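Local coordinates for protein Succinylglutamatedesuccinylase/aspartoacylase (Rhodobacter sphaeroides 2.4.1, PDB 3CDX) that is probably a metal-dependent hydrolase of the succinylglutamate desuccinylase/aspartoacylase family, acting on non-peptide carbon-nitrogen bonds in linear amides or on ester bonds, at residues 156-162 against 212-218; 259-263 against 335-341. All coordinates share one frame; numbering follows the deposited sequence.

Contact 1: 156-162 against 212-218; sequences DSTPSTN and GTELGGW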
ATOM      1  N   ASP A 156      -3.996 -12.161 -24.845  1.00 24.79           N
ATOM      2  CA  ASP A 156      -3.825 -11.612 -26.159  1.00 24.70           C
ATOM      3  C   ASP A 156      -5.148 -11.809 -26.884  1.00 24.47           C
ATOM      4  O   ASP A 156      -5.984 -12.649 -26.493  1.00 24.99           O
ATOM      5  CB  ASP A 156      -2.677 -12.271 -26.925  1.00 24.72           C
ATOM      6  CG  ASP A 156      -2.140 -11.373 -28.042  1.00 24.39           C
ATOM      7  OD1 ASP A 156      -2.529 -10.179 -28.091  1.00 26.35           O
ATOM      8  OD2 ASP A 156      -1.318 -11.851 -28.869  1.00 25.91           O
ATOM      9  N   SER A 157      -5.348 -11.037 -27.935  1.00 25.18           N
ATOM     10  CA  SER A 157      -6.525 -11.198 -28.747  1.00 24.75           C
ATOM     11  C   SER A 157      -6.086 -11.095 -30.197  1.00 25.76           C
ATOM     12  O   SER A 157      -5.142 -10.364 -30.526  1.00 26.00           O
ATOM     13  CB  SER A 157      -7.583 -10.150 -28.369  1.00 23.77           C
ATOM     14  OG  SER A 157      -7.105  -8.830 -28.629  1.00 23.95           O
ATOM     15  N   THR A 158      -6.718 -11.876 -31.066  1.00 25.38           N
ATOM     16  CA  THR A 158      -6.430 -11.729 -32.485  1.00 25.71           C
ATOM     17  C   THR A 158      -7.132 -10.477 -33.016  1.00 25.87           C
ATOM     18  O   THR A 158      -8.299 -10.226 -32.658  1.00 25.86           O
ATOM     19  CB  THR A 158      -6.765 -13.020 -33.298  1.00 24.48           C
ATOM     20  OG1 THR A 158      -6.284 -12.863 -34.634  1.00 28.10           O
ATOM     21  CG2 THR A 158      -8.220 -13.300 -33.320  1.00 23.80           C
ATOM     22  N   PRO A 159      -6.411  -9.642 -33.799  1.00 26.10           N
ATOM     23  CA  PRO A 159      -7.061  -8.396 -34.244  1.00 26.07           C
ATOM     24  C   PRO A 159      -8.444  -8.567 -34.905  1.00 26.77           C
ATOM     25  O   PRO A 159      -8.607  -9.277 -35.910  1.00 26.83           O
ATOM     26  CB  PRO A 159      -6.041  -7.752 -35.172  1.00 26.45           C
ATOM     27  CG  PRO A 159      -4.641  -8.419 -34.748  1.00 26.48           C
ATOM     28  CD  PRO A 159      -5.000  -9.769 -34.243  1.00 25.84           C
ATOM     29  N   SER A 160      -9.405  -7.826 -34.380  1.00 26.05           N
ATOM     30  CA  SER A 160     -10.808  -8.059 -34.652  1.00 26.62           C
ATOM     31  C   SER A 160     -11.625  -6.862 -34.217  1.00 26.81           C
ATOM     32  O   SER A 160     -11.147  -6.039 -33.390  1.00 26.28           O
ATOM     33  CB  SER A 160     -11.262  -9.276 -33.843  1.00 26.71           C
ATOM     34  OG  SER A 160     -10.823  -9.159 -32.486  1.00 29.81           O
ATOM     35  N   THR A 161     -12.846  -6.766 -34.762  1.00 26.36           N
ATOM     36  CA  THR A 161     -13.872  -5.856 -34.267  1.00 26.37           C
ATOM     37  C   THR A 161     -14.834  -6.744 -33.528  1.00 27.15           C
ATOM     38  O   THR A 161     -14.767  -7.974 -33.629  1.00 27.03           O
ATOM     39  CB  THR A 161     -14.660  -5.088 -35.389  1.00 26.61           C
ATOM     40  OG1 THR A 161     -15.128  -6.020 -36.375  1.00 28.77           O
ATOM     41  CG2 THR A 161     -13.794  -4.088 -36.083  1.00 25.67           C
ATOM     42  N   ASN A 162     -15.740  -6.129 -32.782  1.00 27.56           N
ATOM     43  CA  ASN A 162     -16.775  -6.890 -32.083  1.00 28.58           C
ATOM     44  C   ASN A 162     -18.038  -6.067 -31.944  1.00 29.02           C
ATOM     45  O   ASN A 162     -18.026  -4.852 -32.135  1.00 28.18           O
ATOM     46  CB  ASN A 162     -16.306  -7.397 -30.720  1.00 27.97           C
ATOM     47  CG  ASN A 162     -15.823  -6.272 -29.829  1.00 28.72           C
ATOM     48  OD1 ASN A 162     -16.613  -5.510 -29.294  1.00 31.87           O
ATOM     49  ND2 ASN A 162     -14.534  -6.169 -29.678  1.00 26.63           N
ATOM     50  N   GLY A 212     -16.908  -2.372 -31.222  1.00 25.41           N
ATOM     51  CA  GLY A 212     -15.762  -2.491 -30.326  1.00 25.62           C
ATOM     52  C   GLY A 212     -14.608  -2.978 -31.183  1.00 25.98           C
ATOM     53  O   GLY A 212     -14.839  -3.397 -32.332  1.00 24.19           O
ATOM     54  N   THR A 213     -13.387  -2.922 -30.624  1.00 25.91           N
ATOM     55  CA  THR A 213     -12.223  -3.647 -31.165  1.00 26.17           C
ATOM     56  C   THR A 213     -11.499  -4.475 -30.111  1.00 26.54           C
ATOM     57  O   THR A 213     -11.623  -4.211 -28.906  1.00 25.78           O
ATOM     58  CB  THR A 213     -11.213  -2.729 -31.865  1.00 27.07           C
ATOM     59  OG1 THR A 213     -10.418  -2.037 -30.899  1.00 26.99           O
ATOM     60  CG2 THR A 213     -11.916  -1.705 -32.756  1.00 24.02           C
ATOM     61  N   GLU A 214     -10.834  -5.549 -30.568  1.00 26.22           N
ATOM     62  CA  GLU A 214      -9.825  -6.228 -29.798  1.00 26.04           C
ATOM     63  C   GLU A 214      -8.594  -6.320 -30.702  1.00 26.14           C
ATOM     64  O   GLU A 214      -8.544  -7.122 -31.648  1.00 27.12           O
ATOM     65  CB  GLU A 214     -10.327  -7.584 -29.294  1.00 27.06           C
ATOM     66  CG  GLU A 214     -11.509  -7.539 -28.247  1.00 25.95           C
ATOM     67  CD  GLU A 214     -11.197  -6.739 -26.963  1.00 28.69           C
ATOM     68  OE1 GLU A 214     -10.012  -6.477 -26.672  1.00 28.29           O
ATOM     69  OE2 GLU A 214     -12.148  -6.386 -26.224  1.00 29.07           O
ATOM     70  N   LEU A 215      -7.624  -5.468 -30.419  1.00 25.28           N
ATOM     71  CA  LEU A 215      -6.463  -5.270 -31.272  1.00 25.50           C
ATOM     72  C   LEU A 215      -5.153  -5.666 -30.608  1.00 25.29           C
ATOM     73  O   LEU A 215      -4.122  -5.116 -30.923  1.00 25.87           O
ATOM     74  CB  LEU A 215      -6.406  -3.795 -31.756  1.00 23.99           C
ATOM     75  CG  LEU A 215      -7.511  -3.314 -32.732  1.00 25.50           C
ATOM     76  CD1 LEU A 215      -7.465  -1.800 -32.952  1.00 21.61           C
ATOM     77  CD2 LEU A 215      -7.484  -4.060 -34.101  1.00 25.34           C
ATOM     78  N   GLY A 216      -5.191  -6.631 -29.693  1.00 25.02           N
ATOM     79  CA  GLY A 216      -3.968  -7.142 -29.102  1.00 23.54           C
ATOM     80  C   GLY A 216      -4.056  -7.360 -27.609  1.00 23.54           C
ATOM     81  O   GLY A 216      -5.094  -7.808 -27.081  1.00 22.52           O
ATOM     82  N   GLY A 217      -2.957  -7.070 -26.918  1.00 22.73           N
ATOM     83  CA  GLY A 217      -2.866  -7.443 -25.509  1.00 23.36           C
ATOM     84  C   GLY A 217      -1.453  -7.837 -25.123  1.00 23.91           C
ATOM     85  O   GLY A 217      -0.505  -7.251 -25.623  1.00 24.12           O
ATOM     86  N   TRP A 218      -1.333  -8.791 -24.201  1.00 24.12           N
ATOM     87  CA  TRP A 218      -0.047  -9.275 -23.679  1.00 23.98           C
ATOM     88  C   TRP A 218       0.831  -8.140 -23.072  1.00 24.97           C
ATOM     89  O   TRP A 218       2.087  -8.223 -23.082  1.00 25.06           O
ATOM     90  CB  TRP A 218       0.720 -10.029 -24.769  1.00 24.51           C
ATOM     91  CG  TRP A 218       0.415 -11.513 -24.857  1.00 24.75           C
ATOM     92  CD1 TRP A 218      -0.365 -12.257 -24.005  1.00 24.40           C
ATOM     93  CD2 TRP A 218       0.936 -12.424 -25.826  1.00 23.76           C
ATOM     94  NE1 TRP A 218      -0.357 -13.585 -24.390  1.00 22.27           N
ATOM     95  CE2 TRP A 218       0.434 -13.716 -25.502  1.00 26.32           C
ATOM     96  CE3 TRP A 218       1.782 -12.281 -26.934  1.00 23.53           C
ATOM     97  CZ2 TRP A 218       0.756 -14.857 -26.246  1.00 26.15           C
ATOM     98  CZ3 TRP A 218       2.104 -13.425 -27.678  1.00 25.09           C
ATOM     99  CH2 TRP A 218       1.597 -14.688 -27.330  1.00 27.40           C
TER
HETATM  100  O   HOH W   1     -14.362  -4.071 -27.108  1.00 35.03           O
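Strands 160-163 and 209-214 of the catalytic domain pair antiparallel beside the calcium site, and Ser160 and Glu214 form a hydrogen-bonded pair, with Glu214 N to Ser160 O at 2.9 Å. One step along, Thr161 and Thr213 make the non-hydrogen-bonded pair. Next, Asn162 and Gly212 exchange two N-H to O bonds, Asn162 N to Gly212 O and Gly212 N to Asn162 O, and the amide of Asn162 folds back over the Gly212 backbone, OD1 lying 3.3 Å from Gly212 CA. Its ND2 comes 3.6 Å from Glu214 CG. The Glu214 side chain lies about 4 Å from that of the calcium ligand His149. Beyond the ladder, Ser157 OG donates to Gly216 O at 2.7 Å, in the carbonyl plane and on a lone pair. At the far end Asp156 CB sits over one face of Trp218, 3.5 Å from the centroid of its five-membered ring, a CH-pi contact. Asp156 OD1 is salt-bridged to Arg220, Trp218 NE1 bonds to Ala322 O, and Arg220 of a second subunit makes a cation-pi contact with the indole. Thr161 and Thr213 pack on helix 169-182, strand 144-148 continues the sheet beyond 209-214, and Ser157 and Glu214 touch strand 316-322.

Contact 2: 259-263 against 335-341; sequences RHMMV and VVMEDYN
Arg259 turns the NE/NH2 edge of its guanidinium to Asp339, both nitrogens sharing OD1 on its syn side, somewhat out of the carboxylate plane. NE stands 2.9 Å from Asp339 OD1. The 2.5 Å from Arg259 NH2 to Asp339 OD1 is shorter than usual for a salt bridge, its exact length doubtful. That oxygen lies in the guanidinium plane, whereas the carboxylate is turned 65° from it. Close by, Met261 CB packs 4.0 Å from Met337 SD. Along the backbone, Met262 and Glu338 exchange N-H to O bonds both ways, while Tyr340 N reaches His260 O at 2.9 Å. With CG of Met262 between the backbone N and the carbonyl carbon (chi1 62°) and chi2 extended (178°), SD is carried to Asn341 N, which gives it a weak bond at 3.6 Å. The same sulfur makes an oblique Met-aromatic contact with Tyr340. Farther back, Val263 CG1 meets Val335 CG1 at 4.0 Å, and a water donates to Val336 O and, weakly, to Met262 O. In the next shell, His260 is held by Glu180 and Asn187, Glu338 is salt-bridged to Arg314, and strand 186-189 bonds along 259-263. This is a short, strongly twisted antiparallel pairing away from the calcium site, strand 332-339 meeting the start of strand 259-271.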
ATOM      1  N   ARG A 259     -14.080 -11.632 -41.907  1.00 34.18           N
ATOM      2  CA  ARG A 259     -14.823 -12.873 -41.684  1.00 34.17           C
ATOM      3  C   ARG A 259     -15.597 -12.762 -40.349  1.00 33.39           C
ATOM      4  O   ARG A 259     -15.007 -12.466 -39.282  1.00 31.72           O
ATOM      5  CB  ARG A 259     -13.867 -14.094 -41.732  1.00 34.20           C
ATOM      6  CG  ARG A 259     -14.528 -15.527 -41.648  1.00 35.18           C
ATOM      7  CD  ARG A 259     -13.471 -16.680 -41.757  1.00 35.21           C
ATOM      8  NE  ARG A 259     -13.903 -17.931 -41.096  1.00 43.51           N
ATOM      9  CZ  ARG A 259     -13.098 -18.962 -40.743  1.00 46.33           C
ATOM     10  NH1 ARG A 259     -11.792 -18.939 -41.006  1.00 47.13           N
ATOM     11  NH2 ARG A 259     -13.595 -20.043 -40.122  1.00 42.05           N
ATOM     12  N   HIS A 260     -16.918 -12.979 -40.415  1.00 32.19           N
ATOM     13  CA  HIS A 260     -17.745 -12.829 -39.249  1.00 32.31           C
ATOM     14  C   HIS A 260     -17.759 -14.124 -38.452  1.00 32.12           C
ATOM     15  O   HIS A 260     -17.921 -15.233 -38.984  1.00 31.75           O
ATOM     16  CB  HIS A 260     -19.193 -12.441 -39.577  1.00 32.89           C
ATOM     17  CG  HIS A 260     -19.362 -11.133 -40.283  1.00 33.99           C
ATOM     18  ND1 HIS A 260     -19.153  -9.914 -39.672  1.00 35.17           N
ATOM     19  CD2 HIS A 260     -19.809 -10.851 -41.531  1.00 35.37           C
ATOM     20  CE1 HIS A 260     -19.408  -8.940 -40.528  1.00 31.64           C
ATOM     21  NE2 HIS A 260     -19.806  -9.484 -41.664  1.00 34.52           N
ATOM     22  N   MET A 261     -17.649 -13.961 -37.149  1.00 31.50           N
ATOM     23  CA  MET A 261     -17.540 -15.057 -36.252  1.00 30.42           C
ATOM     24  C   MET A 261     -18.415 -14.700 -35.091  1.00 30.77           C
ATOM     25  O   MET A 261     -19.000 -13.601 -35.051  1.00 30.31           O
ATOM     26  CB  MET A 261     -16.070 -15.213 -35.828  1.00 30.83           C
ATOM     27  CG  MET A 261     -15.068 -15.081 -37.006  1.00 29.18           C
ATOM     28  SD  MET A 261     -15.072 -16.599 -38.066  1.00 25.30           S
ATOM     29  CE  MET A 261     -14.281 -17.795 -36.979  1.00 27.39           C
ATOM     30  N   MET A 262     -18.476 -15.612 -34.124  1.00 30.93           N
ATOM     31  CA  MET A 262     -19.342 -15.455 -33.000  1.00 31.49           C
ATOM     32  C   MET A 262     -18.841 -16.280 -31.830  1.00 31.69           C
ATOM     33  O   MET A 262     -18.118 -17.277 -32.001  1.00 30.94           O
ATOM     34  CB  MET A 262     -20.818 -15.807 -33.369  1.00 31.72           C
ATOM     35  CG  MET A 262     -21.120 -17.259 -33.842  1.00 33.00           C
ATOM     36  SD  MET A 262     -22.927 -17.608 -34.205  1.00 32.09           S
ATOM     37  CE  MET A 262     -23.676 -17.367 -32.641  1.00 33.45           C
ATOM     38  N   VAL A 263     -19.232 -15.835 -30.644  1.00 32.25           N
ATOM     39  CA  VAL A 263     -19.006 -16.524 -29.416  1.00 34.01           C
ATOM     40  C   VAL A 263     -20.364 -16.576 -28.724  1.00 36.16           C
ATOM     41  O   VAL A 263     -20.938 -15.526 -28.411  1.00 36.99           O
ATOM     42  CB  VAL A 263     -18.000 -15.764 -28.497  1.00 33.45           C
ATOM     43  CG1 VAL A 263     -17.920 -16.465 -27.154  1.00 33.89           C
ATOM     44  CG2 VAL A 263     -16.603 -15.691 -29.144  1.00 32.20           C
ATOM     45  N   VAL A 335     -10.804 -18.360 -25.267  1.00 28.85           N
ATOM     46  CA  VAL A 335     -12.160 -18.192 -25.738  1.00 28.43           C
ATOM     47  C   VAL A 335     -12.072 -18.463 -27.237  1.00 29.16           C
ATOM     48  O   VAL A 335     -11.276 -17.828 -27.957  1.00 27.73           O
ATOM     49  CB  VAL A 335     -12.673 -16.773 -25.507  1.00 29.52           C
ATOM     50  CG1 VAL A 335     -14.156 -16.660 -25.968  1.00 29.21           C
ATOM     51  CG2 VAL A 335     -12.516 -16.372 -24.038  1.00 26.60           C
ATOM     52  N   VAL A 336     -12.884 -19.423 -27.677  1.00 28.41           N
ATOM     53  CA  VAL A 336     -12.917 -19.861 -29.091  1.00 29.41           C
ATOM     54  C   VAL A 336     -14.112 -19.228 -29.828  1.00 29.31           C
ATOM     55  O   VAL A 336     -15.253 -19.208 -29.304  1.00 29.58           O
ATOM     56  CB  VAL A 336     -12.951 -21.417 -29.146  1.00 28.36           C
ATOM     57  CG1 VAL A 336     -12.991 -21.965 -30.586  1.00 27.29           C
ATOM     58  CG2 VAL A 336     -11.745 -21.967 -28.370  1.00 29.25           C
ATOM     59  N   MET A 337     -13.842 -18.685 -31.008  1.00 29.49           N
ATOM     60  CA  MET A 337     -14.868 -18.115 -31.870  1.00 29.34           C
ATOM     61  C   MET A 337     -15.125 -19.117 -32.993  1.00 32.04           C
ATOM     62  O   MET A 337     -14.258 -19.906 -33.275  1.00 32.43           O
ATOM     63  CB  MET A 337     -14.465 -16.740 -32.408  1.00 29.46           C
ATOM     64  CG  MET A 337     -13.224 -16.668 -33.306  1.00 28.39           C
ATOM     65  SD  MET A 337     -12.730 -14.967 -33.719  1.00 22.73           S
ATOM     66  CE  MET A 337     -11.275 -15.428 -34.617  1.00 27.07           C
ATOM     67  N   GLU A 338     -16.316 -19.082 -33.599  1.00 34.34           N
ATOM     68  CA  GLU A 338     -16.749 -20.012 -34.665  1.00 36.46           C
ATOM     69  C   GLU A 338     -17.387 -19.150 -35.750  1.00 36.50           C
ATOM     70  O   GLU A 338     -17.746 -17.999 -35.472  1.00 35.32           O
ATOM     71  CB  GLU A 338     -17.752 -21.057 -34.119  1.00 36.62           C
ATOM     72  CG  GLU A 338     -19.113 -20.499 -33.603  1.00 38.33           C
ATOM     73  CD  GLU A 338     -19.988 -21.505 -32.814  1.00 40.97           C
ATOM     74  OE1 GLU A 338     -19.874 -22.742 -33.031  1.00 45.72           O
ATOM     75  OE2 GLU A 338     -20.825 -21.055 -31.960  1.00 46.87           O
ATOM     76  N   ASP A 339     -17.497 -19.678 -36.979  1.00 37.33           N
ATOM     77  CA  ASP A 339     -18.142 -18.968 -38.104  1.00 38.99           C
ATOM     78  C   ASP A 339     -19.499 -18.459 -37.670  1.00 38.88           C
ATOM     79  O   ASP A 339     -20.233 -19.156 -36.940  1.00 38.03           O
ATOM     80  CB  ASP A 339     -18.356 -19.890 -39.316  1.00 39.94           C
ATOM     81  CG  ASP A 339     -17.065 -20.193 -40.072  1.00 43.91           C
ATOM     82  OD1 ASP A 339     -16.052 -19.482 -39.875  1.00 49.39           O
ATOM     83  OD2 ASP A 339     -17.070 -21.141 -40.893  1.00 49.30           O
ATOM     84  N   TYR A 340     -19.814 -17.251 -38.122  1.00 39.23           N
ATOM     85  CA  TYR A 340     -21.062 -16.583 -37.821  1.00 41.16           C
ATOM     86  C   TYR A 340     -22.257 -17.228 -38.520  1.00 42.65           C
ATOM     87  O   TYR A 340     -22.204 -17.494 -39.717  1.00 42.88           O
ATOM     88  CB  TYR A 340     -20.996 -15.124 -38.262  1.00 40.03           C
ATOM     89  CG  TYR A 340     -22.250 -14.329 -37.972  1.00 40.75           C
ATOM     90  CD1 TYR A 340     -22.586 -13.958 -36.657  1.00 40.29           C
ATOM     91  CD2 TYR A 340     -23.112 -13.946 -39.007  1.00 41.56           C
ATOM     92  CE1 TYR A 340     -23.754 -13.220 -36.382  1.00 39.04           C
ATOM     93  CE2 TYR A 340     -24.288 -13.209 -38.739  1.00 41.51           C
ATOM     94  CZ  TYR A 340     -24.595 -12.847 -37.433  1.00 39.38           C
ATOM     95  OH  TYR A 340     -25.734 -12.124 -37.185  1.00 38.39           O
ATOM     96  N   ASN A 341     -23.330 -17.427 -37.758  1.00 44.79           N
ATOM     97  CA  ASN A 341     -24.636 -17.780 -38.309  1.00 47.13           C
ATOM     98  C   ASN A 341     -25.683 -16.758 -37.848  1.00 48.39           C
ATOM     99  O   ASN A 341     -25.881 -16.547 -36.636  1.00 48.14           O
ATOM    100  CB  ASN A 341     -25.037 -19.192 -37.853  1.00 47.40           C
ATOM    101  CG  ASN A 341     -26.379 -19.653 -38.440  1.00 49.55           C
ATOM    102  OD1 ASN A 341     -27.456 -19.194 -38.032  1.00 50.68           O
ATOM    103  ND2 ASN A 341     -26.316 -20.582 -39.381  1.00 50.08           N
TER
HETATM  104  O   HOH W   2     -17.707 -20.022 -30.074  1.00 34.82           O

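In the fold
The two contacts follow one another along the chain, contact 1 closing before contact 2 opens, and their centres lie about 14 Å apart. They meet directly where Thr158 CG2 packs 3.9 Å from Met337 CE. Strand 186-189 also joins them, since it runs parallel to 160-163 and to 259-271, and Asn187 bonds to both Thr161 and His260. Strand 316-322 likewise touches both. Their relation to the metal differs: calcium is held by His63, Glu66 and His149, and the side chain of Glu214 in contact 1 is about 5 Å from the ion, whereas that of Val335 in contact 2 is about 14 Å away.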